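Local coordinates for protein nine-heme cytochrome c (Desulfovibrio desulfuricans, PDB 1OFW) that carries electrons through nine c-type hemes and may form part of a transmembrane redox complex that passes electrons to the cytoplasm for sulfate reduction, at residues 172-177 with 200-205; 132-137 with 160-165; 8-13 with 35-40. All coordinates share one frame; numbering follows the deposited sequence.

Contact 1. Residues 172-177 with 200-205; sequences VSPMLA and HLTSLM. With HEC (heme c), chain J.
Pro174 presses its ring against helix 197-206, where Leu201, Thr202 and Met205 receive it. Pro174 CB lies 3.4 Å from Thr202 OG1, the two side chains crossing at about a right angle. Pro174 CG, at the far corner of the ring, meets Met205 SD at 3.8 Å. At the root of the ring, Leu201 CD2 comes to 4.0 Å from Pro174 CA. The bend at the last torsion of Met205 (chi3 67°) turns Met205 CE toward the backbone, 3.8 Å from Val172 O. Thr202 OG1, although it touches the proline ring, spends its polar capacity within its own helix, on the carbonyl of Arg198.

The far side of the same helix serves heme c. His200 NE2 binds the iron at 2.0 Å, with His271 as the other axial ligand, while its ND1 is tied to Thr196 O, which helps fix the ring's rotation. Ser203 OG donates a short 2.5 Å hydrogen bond to propionate oxygen O1D. Val172, Ala177 and Leu201 touch another heme. Between 172-177 and 200-205, then, the contact is apolar and van der Waals; the loop's hydrogen bonds to this helix come from Arg198, firm to Ala177 O and weak to Pro174 O, while His200 and Ser203 give theirs to the heme.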
loop_
_atom_site.group_PDB
_atom_site.type_symbol
_atom_site.label_atom_id
_atom_site.label_comp_id
_atom_site.label_asym_id
_atom_site.label_seq_id
_atom_site.Cartn_x
_atom_site.Cartn_y
_atom_site.Cartn_z
ATOM N N VAL A 172 -3.227 4.302 15.841
ATOM C CA VAL A 172 -3.195 4.884 17.175
ATOM C C VAL A 172 -3.537 6.348 17.042
ATOM O O VAL A 172 -3.343 7.061 16.088
ATOM C CB VAL A 172 -1.833 4.781 17.877
ATOM C CG1 VAL A 172 -1.442 3.356 18.225
ATOM C CG2 VAL A 172 -0.741 5.394 17.010
ATOM N N SER A 173 -4.083 6.822 18.176
ATOM C CA SER A 173 -4.429 8.241 18.286
ATOM C C SER A 173 -3.218 9.144 18.297
ATOM O O SER A 173 -2.262 8.798 18.995
ATOM C CB SER A 173 -5.175 8.328 19.624
ATOM O OG SER A 173 -5.691 9.609 19.815
ATOM N N PRO A 174 -3.270 10.254 17.591
ATOM C CA PRO A 174 -2.162 11.217 17.678
ATOM C C PRO A 174 -1.874 11.773 19.063
ATOM O O PRO A 174 -0.826 12.337 19.360
ATOM C CB PRO A 174 -2.652 12.390 16.813
ATOM C CG PRO A 174 -3.551 11.705 15.803
ATOM C CD PRO A 174 -4.308 10.691 16.638
ATOM N N MET A 175 -2.786 11.690 19.980
ATOM C CA MET A 175 -2.740 11.965 21.378
ATOM C C MET A 175 -1.713 11.094 22.100
ATOM O O MET A 175 -1.278 11.519 23.175
ATOM C CB MET A 175 -4.049 11.665 22.133
ATOM C CG MET A 175 -5.224 12.480 21.701
ATOM S SD MET A 175 -4.957 14.211 21.974
ATOM C CE MET A 175 -5.984 14.872 20.651
ATOM N N LEU A 176 -1.378 9.923 21.566
ATOM C CA LEU A 176 -0.320 9.136 22.166
ATOM C C LEU A 176 1.082 9.464 21.678
ATOM O O LEU A 176 2.016 8.758 22.078
ATOM C CB LEU A 176 -0.605 7.651 21.922
ATOM C CG LEU A 176 -1.902 7.145 22.540
ATOM C CD1 LEU A 176 -2.069 5.646 22.325
ATOM C CD2 LEU A 176 -1.944 7.425 24.046
ATOM N N ALA A 177 1.184 10.501 20.881
ATOM C CA ALA A 177 2.453 11.000 20.356
ATOM C C ALA A 177 2.627 12.470 20.726
ATOM O O ALA A 177 1.670 13.149 21.109
ATOM C CB ALA A 177 2.503 10.830 18.856
ATOM N N HIS A 200 0.273 17.922 12.560
ATOM C CA HIS A 200 0.674 17.254 11.312
ATOM C C HIS A 200 -0.005 15.892 11.184
ATOM O O HIS A 200 -0.718 15.623 10.199
ATOM C CB HIS A 200 2.198 17.117 11.270
ATOM C CG HIS A 200 2.880 18.226 10.554
ATOM N ND1 HIS A 200 3.075 19.489 11.111
ATOM C CD2 HIS A 200 3.412 18.293 9.296
ATOM C CE1 HIS A 200 3.690 20.238 10.209
ATOM N NE2 HIS A 200 3.921 19.551 9.081
ATOM N N LEU A 201 0.182 15.026 12.158
ATOM C CA LEU A 201 -0.315 13.657 12.083
ATOM C C LEU A 201 -1.838 13.681 12.018
ATOM O O LEU A 201 -2.426 12.928 11.253
ATOM C CB LEU A 201 0.199 12.839 13.238
ATOM C CG LEU A 201 -0.237 11.373 13.301
ATOM C CD1 LEU A 201 0.222 10.635 12.050
ATOM C CD2 LEU A 201 0.281 10.692 14.530
ATOM N N THR A 202 -2.455 14.550 12.811
ATOM C CA THR A 202 -3.912 14.653 12.829
ATOM C C THR A 202 -4.429 15.072 11.466
ATOM O O THR A 202 -5.375 14.436 10.988
ATOM C CB THR A 202 -4.345 15.637 13.921
ATOM O OG1 THR A 202 -3.944 15.131 15.172
ATOM C CG2 THR A 202 -5.866 15.749 13.991
ATOM N N SER A 203 -3.859 16.045 10.809
ATOM C CA SER A 203 -4.245 16.533 9.503
ATOM C C SER A 203 -4.106 15.458 8.434
ATOM O O SER A 203 -4.966 15.265 7.581
ATOM C CB SER A 203 -3.348 17.712 9.151
ATOM O OG SER A 203 -3.688 18.267 7.879
ATOM N N LEU A 204 -2.974 14.746 8.490
ATOM C CA LEU A 204 -2.694 13.703 7.514
ATOM C C LEU A 204 -3.686 12.556 7.655
ATOM O O LEU A 204 -4.171 12.034 6.649
ATOM C CB LEU A 204 -1.244 13.207 7.656
ATOM C CG LEU A 204 -0.198 14.261 7.246
ATOM C CD1 LEU A 204 1.167 13.941 7.791
ATOM C CD2 LEU A 204 -0.140 14.452 5.723
ATOM N N MET A 205 -4.008 12.164 8.865
ATOM C CA MET A 205 -4.978 11.096 9.112
ATOM C C MET A 205 -6.396 11.507 8.745
ATOM O O MET A 205 -7.204 10.701 8.259
ATOM C CB MET A 205 -4.938 10.722 10.599
ATOM C CG MET A 205 -3.719 9.909 10.964
ATOM S SD MET A 205 -3.510 9.560 12.708
ATOM C CE MET A 205 -4.918 8.483 12.968
HETATM FE FE HEC J . 4.845 20.110 7.374
HETATM C CHA HEC J . 2.517 22.536 6.943
HETATM C CHB HEC J . 6.864 22.319 9.042
HETATM C CHC HEC J . 7.168 17.671 7.817
HETATM C CHD HEC J . 2.824 17.873 5.710
HETATM N NA HEC J . 4.731 22.038 7.889
HETATM C C1A HEC J . 3.662 22.895 7.627
HETATM C C2A HEC J . 3.942 24.198 8.182
HETATM C C3A HEC J . 5.158 24.143 8.743
HETATM C C4A HEC J . 5.649 22.793 8.584
HETATM C CMA HEC J . 5.997 25.223 9.443
HETATM C CAA HEC J . 2.957 25.371 8.115
HETATM C CBA HEC J . 2.076 25.435 9.371
HETATM C CGA HEC J . 1.964 24.265 10.310
HETATM O O1A HEC J . 0.971 23.519 10.098
HETATM O O2A HEC J . 2.770 24.049 11.265
HETATM N NB HEC J . 6.655 20.035 8.188
HETATM C C1B HEC J . 7.330 21.039 8.887
HETATM C C2B HEC J . 8.587 20.529 9.393
HETATM C C3B HEC J . 8.677 19.224 9.053
HETATM C C4B HEC J . 7.468 18.921 8.312
HETATM C CMB HEC J . 9.580 21.396 10.164
HETATM C CAB HEC J . 9.780 18.213 9.329
HETATM C CBB HEC J . 10.273 18.196 10.794
HETATM N NC HEC J . 4.968 18.194 6.814
HETATM C C1C HEC J . 6.024 17.359 7.110
HETATM C C2C HEC J . 5.817 16.034 6.521
HETATM C C3C HEC J . 4.590 16.079 5.983
HETATM C C4C HEC J . 4.058 17.409 6.148
HETATM C CMC HEC J . 6.893 14.935 6.554
HETATM C CAC HEC J . 3.779 15.022 5.196
HETATM C CBC HEC J . 4.060 13.570 5.577
HETATM N ND HEC J . 3.035 20.189 6.526
HETATM C C1D HEC J . 2.360 19.156 5.892
HETATM C C2D HEC J . 1.078 19.637 5.411
HETATM C C3D HEC J . 0.997 20.942 5.732
HETATM C C4D HEC J . 2.197 21.294 6.447
HETATM C CMD HEC J . 0.052 18.778 4.648
HETATM C CAD HEC J . -0.176 21.873 5.355
HETATM C CBD HEC J . -1.065 22.057 6.598
HETATM C CGD HEC J . -2.094 20.947 6.687
HETATM O O1D HEC J . -1.950 20.087 7.586
HETATM O O2D HEC J . -3.007 20.960 5.834
#

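Contact 2. Residues 132-137 with 160-165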
loop_
_atom_site.group_PDB
_atom_site.type_symbol
_atom_site.label_atom_id
_atom_site.label_comp_id
_atom_site.label_asym_id
_atom_site.label_seq_id
_atom_site.Cartn_x
_atom_site.Cartn_y
_atom_site.Cartn_z
ATOM N N ASN A 132 -5.301 -13.542 1.848
ATOM C CA ASN A 132 -6.146 -13.230 3.003
ATOM C C ASN A 132 -7.266 -14.222 3.229
ATOM O O ASN A 132 -8.203 -13.895 3.982
ATOM C CB ASN A 132 -6.719 -11.821 2.761
ATOM C CG ASN A 132 -7.665 -11.702 1.590
ATOM O OD1 ASN A 132 -8.050 -12.670 0.961
ATOM N ND2 ASN A 132 -8.108 -10.507 1.224
ATOM N N ILE A 133 -7.250 -15.386 2.645
ATOM C CA ILE A 133 -8.344 -16.359 2.758
ATOM C C ILE A 133 -8.737 -16.783 4.159
ATOM O O ILE A 133 -7.908 -16.962 5.044
ATOM C CB ILE A 133 -7.998 -17.688 2.018
ATOM C CG1 ILE A 133 -9.255 -18.543 1.795
ATOM C CG2 ILE A 133 -6.930 -18.505 2.730
ATOM C CD1 ILE A 133 -10.271 -17.942 0.870
ATOM N N THR A 134 -10.039 -17.071 4.319
ATOM C CA THR A 134 -10.555 -17.606 5.553
ATOM C C THR A 134 -9.860 -18.905 5.957
ATOM O O THR A 134 -9.589 -19.781 5.145
ATOM C CB THR A 134 -12.072 -17.868 5.543
ATOM O OG1 THR A 134 -12.426 -18.595 6.734
ATOM C CG2 THR A 134 -12.473 -18.742 4.365
ATOM N N PRO A 135 -9.563 -19.057 7.256
ATOM C CA PRO A 135 -9.023 -20.332 7.739
ATOM C C PRO A 135 -9.936 -21.503 7.502
ATOM O O PRO A 135 -9.506 -22.648 7.556
ATOM C CB PRO A 135 -8.924 -20.122 9.256
ATOM C CG PRO A 135 -8.739 -18.645 9.391
ATOM C CD PRO A 135 -9.654 -18.056 8.345
ATOM N N SER A 136 -11.201 -21.281 7.204
ATOM C CA SER A 136 -12.125 -22.381 6.963
ATOM C C SER A 136 -11.903 -23.143 5.670
ATOM O O SER A 136 -12.333 -24.294 5.504
ATOM C CB SER A 136 -13.550 -21.799 6.962
ATOM O OG SER A 136 -13.787 -21.171 8.212
ATOM N N MET A 137 -11.246 -22.537 4.674
ATOM C CA MET A 137 -10.991 -23.284 3.437
ATOM C C MET A 137 -10.211 -24.554 3.707
ATOM O O MET A 137 -9.220 -24.497 4.429
ATOM C CB MET A 137 -10.192 -22.392 2.470
ATOM C CG MET A 137 -9.865 -23.121 1.176
ATOM S SD MET A 137 -8.717 -22.249 0.118
ATOM C CE MET A 137 -7.198 -22.336 1.014
ATOM N N ALA A 160 -17.356 -14.930 0.847
ATOM C CA ALA A 160 -18.198 -14.172 1.772
ATOM C C ALA A 160 -17.774 -14.337 3.205
ATOM O O ALA A 160 -17.793 -13.403 4.008
ATOM C CB ALA A 160 -19.643 -14.626 1.600
ATOM N N GLU A 161 -17.389 -15.535 3.594
ATOM C CA GLU A 161 -16.916 -15.784 4.949
ATOM C C GLU A 161 -15.688 -14.935 5.228
ATOM O O GLU A 161 -15.518 -14.300 6.261
ATOM C CB GLU A 161 -16.637 -17.275 5.144
ATOM C CG GLU A 161 -16.006 -17.567 6.484
ATOM C CD GLU A 161 -15.841 -19.064 6.714
ATOM O OE1 GLU A 161 -16.095 -19.864 5.797
ATOM O OE2 GLU A 161 -15.450 -19.423 7.843
ATOM N N THR A 162 -14.804 -14.894 4.240
ATOM C CA THR A 162 -13.596 -14.077 4.394
ATOM C C THR A 162 -13.927 -12.618 4.537
ATOM O O THR A 162 -13.476 -11.925 5.470
ATOM C CB THR A 162 -12.675 -14.300 3.176
ATOM O OG1 THR A 162 -12.322 -15.667 3.088
ATOM C CG2 THR A 162 -11.356 -13.532 3.336
ATOM N N VAL A 163 -14.722 -12.068 3.613
ATOM C CA VAL A 163 -15.074 -10.655 3.633
ATOM C C VAL A 163 -15.765 -10.283 4.943
ATOM O O VAL A 163 -15.491 -9.229 5.543
ATOM C CB VAL A 163 -15.938 -10.231 2.437
ATOM C CG1 VAL A 163 -16.533 -8.858 2.627
ATOM C CG2 VAL A 163 -15.072 -10.263 1.176
ATOM N N LEU A 164 -16.661 -11.166 5.403
ATOM C CA LEU A 164 -17.442 -10.762 6.573
ATOM C C LEU A 164 -16.624 -10.778 7.841
ATOM O O LEU A 164 -16.992 -10.080 8.804
ATOM C CB LEU A 164 -18.676 -11.670 6.635
ATOM C CG LEU A 164 -19.670 -11.427 5.483
ATOM C CD1 LEU A 164 -20.754 -12.490 5.524
ATOM C CD2 LEU A 164 -20.285 -10.030 5.537
ATOM N N ALA A 165 -15.525 -11.511 7.894
ATOM C CA ALA A 165 -14.690 -11.522 9.084
ATOM C C ALA A 165 -13.548 -10.493 9.011
ATOM O O ALA A 165 -12.741 -10.462 9.949
ATOM C CB ALA A 165 -14.055 -12.864 9.324
#
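Thr134 and Ser136 turn their side chains to helix 152-164, where Glu161 and Thr162 meet them. Two hydrogen bonds cross the gap. Thr134 N donates to Thr162 OG1 at 2.9 Å, a bent bond with an N-H...O angle of 139°. That hydroxyl stands beside its own backbone N (chi1 -60°) and is also hydrogen-bonded to Leu158 O one turn back, so it links the helix backbone to the loop. The second bond runs from Ser136 OG to Glu161 OE2 and is modelled at a very short 2.4 Å, so its exact length is doubtful. Glu161 reaches it with a fully extended chain, its CG anti to N.

Within the loop, Ser136 N donates to Thr134 OG1 at 3.0 Å and nearly straight (169°), which makes an ST turn; a type I beta turn runs from Thr134 to Met137 over the same residues. This shapes the backbone that presents Ser136 to the carboxylate.

The remaining contacts are van der Waals. Thr162 CG2 lies 3.2 Å from Asn132 O, and Ile133 CD1 approaches Thr162 OG1 at 3.8 Å.

Asn132 OD1 accepts from Val34 N, attaching the loop to strand 33-36 just after the heme-binding Cys130 and His131. Ile133 and Thr162 both touch Val34, so the loop between helices 124-130 and 139-147 and the end of helix 152-164 pack together against the two-stranded sheet.

Contact 3. Residues 8-13 with 35-40; sequences SGAPSA and FNHLIH. With HEC (heme c), chain C.
His37 and Ala10 meet face on, the methyl CB of Ala10 sitting 3.5 Å from the ring centroid of His37 and 10° off the normal, a CH-pi contact. From the root, His37 CB lies 3.2 Å from Pro11 O. Beyond CG, His37 ND1 and CE1 are both 3.5 Å from Ala10 CB. His37 ND1 is hydrogen-bonded to Glu41 OE1, which also takes Ser8 OG, 3.8 Å from His37 CE1. At the tip His37 NE2 binds the heme iron at 2.0 Å, His51 being the other ligand. CG stands anti to N (chi1 -160°), swinging the ring toward the porphyrin. The Glu41 bond and Ala10 methyl restrain the ring's rotation; the carboxylate would probably make the imidazole more electron-rich.

Leu38 N donates to a lone pair of Ser12 O at 3.0 Å (163°). Asn36 caps helix 37-43 by accepting from Ile39 N through OD1, and a water donates to this OD1 and to Ser12 OG, also hydrogen-bonded to Glu4 O. The heme methyl CMD lies over one face of Phe35, offset toward the rim, Phe35 CE2 being 3.6 Å from heme C2D.

The contact spans the step from strand 33-36, paired with 13-16, into helix 37-43, and helix 152-164 packs on Ala13 and Asn36.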
loop_
_atom_site.group_PDB
_atom_site.type_symbol
_atom_site.label_atom_id
_atom_site.label_comp_id
_atom_site.label_asym_id
_atom_site.label_seq_id
_atom_site.Cartn_x
_atom_site.Cartn_y
_atom_site.Cartn_z
ATOM N N SER A 8 -22.454 -5.293 -12.307
ATOM C CA SER A 8 -21.800 -5.889 -13.465
ATOM C C SER A 8 -22.193 -7.335 -13.724
ATOM O O SER A 8 -22.046 -7.778 -14.865
ATOM C CB SER A 8 -20.290 -5.853 -13.286
ATOM O OG SER A 8 -19.872 -6.347 -12.036
ATOM N N GLY A 9 -22.617 -8.070 -12.713
ATOM C CA GLY A 9 -22.872 -9.502 -12.791
ATOM C C GLY A 9 -21.695 -10.376 -12.492
ATOM O O GLY A 9 -21.675 -11.586 -12.542
ATOM N N ALA A 10 -20.523 -9.855 -12.174
ATOM C CA ALA A 10 -19.380 -10.432 -11.516
ATOM C C ALA A 10 -19.768 -10.824 -10.104
ATOM O O ALA A 10 -20.668 -10.234 -9.509
ATOM C CB ALA A 10 -18.175 -9.495 -11.409
ATOM N N PRO A 11 -19.121 -11.830 -9.533
ATOM C CA PRO A 11 -19.402 -12.143 -8.147
ATOM C C PRO A 11 -18.968 -10.959 -7.277
ATOM O O PRO A 11 -18.071 -10.217 -7.646
ATOM C CB PRO A 11 -18.577 -13.391 -7.888
ATOM C CG PRO A 11 -18.277 -13.936 -9.243
ATOM C CD PRO A 11 -18.118 -12.719 -10.124
ATOM N N SER A 12 -19.684 -10.783 -6.198
ATOM C CA SER A 12 -19.447 -9.646 -5.315
ATOM C C SER A 12 -18.051 -9.717 -4.753
ATOM O O SER A 12 -17.342 -8.706 -4.679
ATOM C CB SER A 12 -20.504 -9.660 -4.194
ATOM O OG SER A 12 -20.436 -8.443 -3.441
ATOM N N ALA A 13 -17.687 -10.913 -4.332
ATOM C CA ALA A 13 -16.340 -11.227 -3.865
ATOM C C ALA A 13 -15.932 -12.587 -4.433
ATOM O O ALA A 13 -16.803 -13.432 -4.587
ATOM C CB ALA A 13 -16.251 -11.198 -2.352
ATOM N N PHE A 35 -10.803 -11.200 -3.593
ATOM C CA PHE A 35 -10.897 -9.944 -4.285
ATOM C C PHE A 35 -12.327 -9.437 -4.171
ATOM O O PHE A 35 -13.257 -10.155 -4.543
ATOM C CB PHE A 35 -10.497 -10.131 -5.747
ATOM C CG PHE A 35 -10.667 -8.881 -6.582
ATOM C CD1 PHE A 35 -9.816 -7.792 -6.427
ATOM C CD2 PHE A 35 -11.671 -8.753 -7.511
ATOM C CE1 PHE A 35 -9.941 -6.658 -7.167
ATOM C CE2 PHE A 35 -11.781 -7.602 -8.256
ATOM C CZ PHE A 35 -10.952 -6.517 -8.099
ATOM N N ASN A 36 -12.523 -8.226 -3.658
ATOM C CA ASN A 36 -13.833 -7.617 -3.489
ATOM C C ASN A 36 -14.186 -6.827 -4.733
ATOM O O ASN A 36 -13.838 -5.651 -4.928
ATOM C CB ASN A 36 -13.833 -6.746 -2.215
ATOM C CG ASN A 36 -15.259 -6.413 -1.811
ATOM O OD1 ASN A 36 -16.071 -6.151 -2.696
ATOM N ND2 ASN A 36 -15.552 -6.407 -0.506
ATOM N N HIS A 37 -14.859 -7.520 -5.666
ATOM C CA HIS A 37 -15.181 -6.947 -6.949
ATOM C C HIS A 37 -16.165 -5.796 -6.804
ATOM O O HIS A 37 -16.096 -4.807 -7.518
ATOM C CB HIS A 37 -15.737 -8.036 -7.889
ATOM C CG HIS A 37 -15.659 -7.680 -9.334
ATOM N ND1 HIS A 37 -16.470 -6.782 -9.981
ATOM C CD2 HIS A 37 -14.793 -8.100 -10.311
ATOM C CE1 HIS A 37 -16.126 -6.684 -11.251
ATOM N NE2 HIS A 37 -15.099 -7.479 -11.486
ATOM N N LEU A 38 -17.089 -5.959 -5.855
ATOM C CA LEU A 38 -18.108 -4.928 -5.621
ATOM C C LEU A 38 -17.435 -3.601 -5.298
ATOM O O LEU A 38 -17.813 -2.590 -5.894
ATOM C CB LEU A 38 -19.032 -5.399 -4.508
ATOM C CG LEU A 38 -20.130 -4.406 -4.071
ATOM C CD1 LEU A 38 -21.247 -4.411 -5.091
ATOM C CD2 LEU A 38 -20.652 -4.692 -2.674
ATOM N N ILE A 39 -16.462 -3.657 -4.382
ATOM C CA ILE A 39 -15.812 -2.389 -3.990
ATOM C C ILE A 39 -15.092 -1.790 -5.159
ATOM O O ILE A 39 -15.146 -0.574 -5.431
ATOM C CB ILE A 39 -14.889 -2.617 -2.772
ATOM C CG1 ILE A 39 -15.729 -2.638 -1.481
ATOM C CG2 ILE A 39 -13.740 -1.650 -2.695
ATOM C CD1 ILE A 39 -14.972 -3.232 -0.301
ATOM N N HIS A 40 -14.388 -2.645 -5.907
ATOM C CA HIS A 40 -13.581 -2.131 -7.008
ATOM C C HIS A 40 -14.427 -1.587 -8.160
ATOM O O HIS A 40 -14.145 -0.520 -8.693
ATOM C CB HIS A 40 -12.630 -3.222 -7.508
ATOM C CG HIS A 40 -11.419 -3.389 -6.612
ATOM N ND1 HIS A 40 -11.417 -4.139 -5.449
ATOM C CD2 HIS A 40 -10.162 -2.893 -6.744
ATOM C CE1 HIS A 40 -10.211 -4.082 -4.903
ATOM N NE2 HIS A 40 -9.432 -3.341 -5.675
HETATM FE FE HEC C . -14.076 -7.652 -13.211
HETATM C CHA HEC C . -13.738 -10.940 -12.410
HETATM C CHB HEC C . -16.841 -8.361 -15.106
HETATM C CHC HEC C . -14.693 -4.331 -13.550
HETATM C CHD HEC C . -11.043 -6.969 -11.787
HETATM N NA HEC C . -15.069 -9.306 -13.670
HETATM C C1A HEC C . -14.800 -10.576 -13.212
HETATM C C2A HEC C . -15.792 -11.498 -13.755
HETATM C C3A HEC C . -16.636 -10.781 -14.507
HETATM C C4A HEC C . -16.204 -9.402 -14.469
HETATM C CMA HEC C . -17.875 -11.227 -15.314
HETATM C CAA HEC C . -15.814 -13.024 -13.523
HETATM C CBA HEC C . -15.039 -13.643 -14.710
HETATM C CGA HEC C . -14.702 -15.108 -14.631
HETATM O O1A HEC C . -14.546 -15.684 -13.536
HETATM O O2A HEC C . -14.595 -15.702 -15.739
HETATM N NB HEC C . -15.449 -6.578 -14.179
HETATM C C1B HEC C . -16.523 -7.038 -14.941
HETATM C C2B HEC C . -17.235 -5.904 -15.503
HETATM C C3B HEC C . -16.680 -4.778 -15.019
HETATM C C4B HEC C . -15.549 -5.213 -14.190
HETATM C CMB HEC C . -18.437 -6.047 -16.469
HETATM C CAB HEC C . -17.055 -3.314 -15.213
HETATM C CBB HEC C . -18.467 -2.992 -14.707
HETATM N NC HEC C . -13.067 -5.999 -12.767
HETATM C C1C HEC C . -13.493 -4.722 -12.981
HETATM C C2C HEC C . -12.494 -3.790 -12.523
HETATM C C3C HEC C . -11.454 -4.509 -12.069
HETATM C C4C HEC C . -11.802 -5.900 -12.196
HETATM C CMC HEC C . -12.623 -2.255 -12.632
HETATM C CAC HEC C . -10.080 -4.044 -11.574
HETATM C CBC HEC C . -10.115 -3.051 -10.408
HETATM N ND HEC C . -12.653 -8.736 -12.336
HETATM C C1D HEC C . -11.464 -8.285 -11.793
HETATM C C2D HEC C . -10.753 -9.377 -11.203
HETATM C C3D HEC C . -11.527 -10.475 -11.291
HETATM C C4D HEC C . -12.715 -10.072 -12.042
HETATM C CMD HEC C . -9.345 -9.214 -10.559
HETATM C CAD HEC C . -11.276 -11.874 -10.729
HETATM C CBD HEC C . -10.761 -12.875 -11.786
HETATM C CGD HEC C . -10.595 -14.271 -11.123
HETATM O O1D HEC C . -9.475 -14.791 -11.293
HETATM O O2D HEC C . -11.525 -14.805 -10.500
HETATM O O HOH W 1 -18.314 -7.843 -1.753
#

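Overall arrangement
Contacts 2 and 3 belong to the same heme-rich region: their centres are 15 Å apart and they touch directly, Val163 CG2 of helix 152-164 lying 3.8 Å from Ala13 CB. Asn36 ND2 lies 4.1 Å from Val163 CG1, so the helix gripped by the 132-137 loop also backs the sheet that leads into the heme-ligating helix 37-43. Contact 1 is remote, its centre 31 Å from that of contact 2 and 33 Å from that of contact 3. Contacts 1 and 3 nonetheless both serve more than one heme: His37 and His40 bind the irons of hemes 1 and 3; in contact 1 His200 binds that of heme 8, while Val172, Ala177 and Leu201 touch another heme.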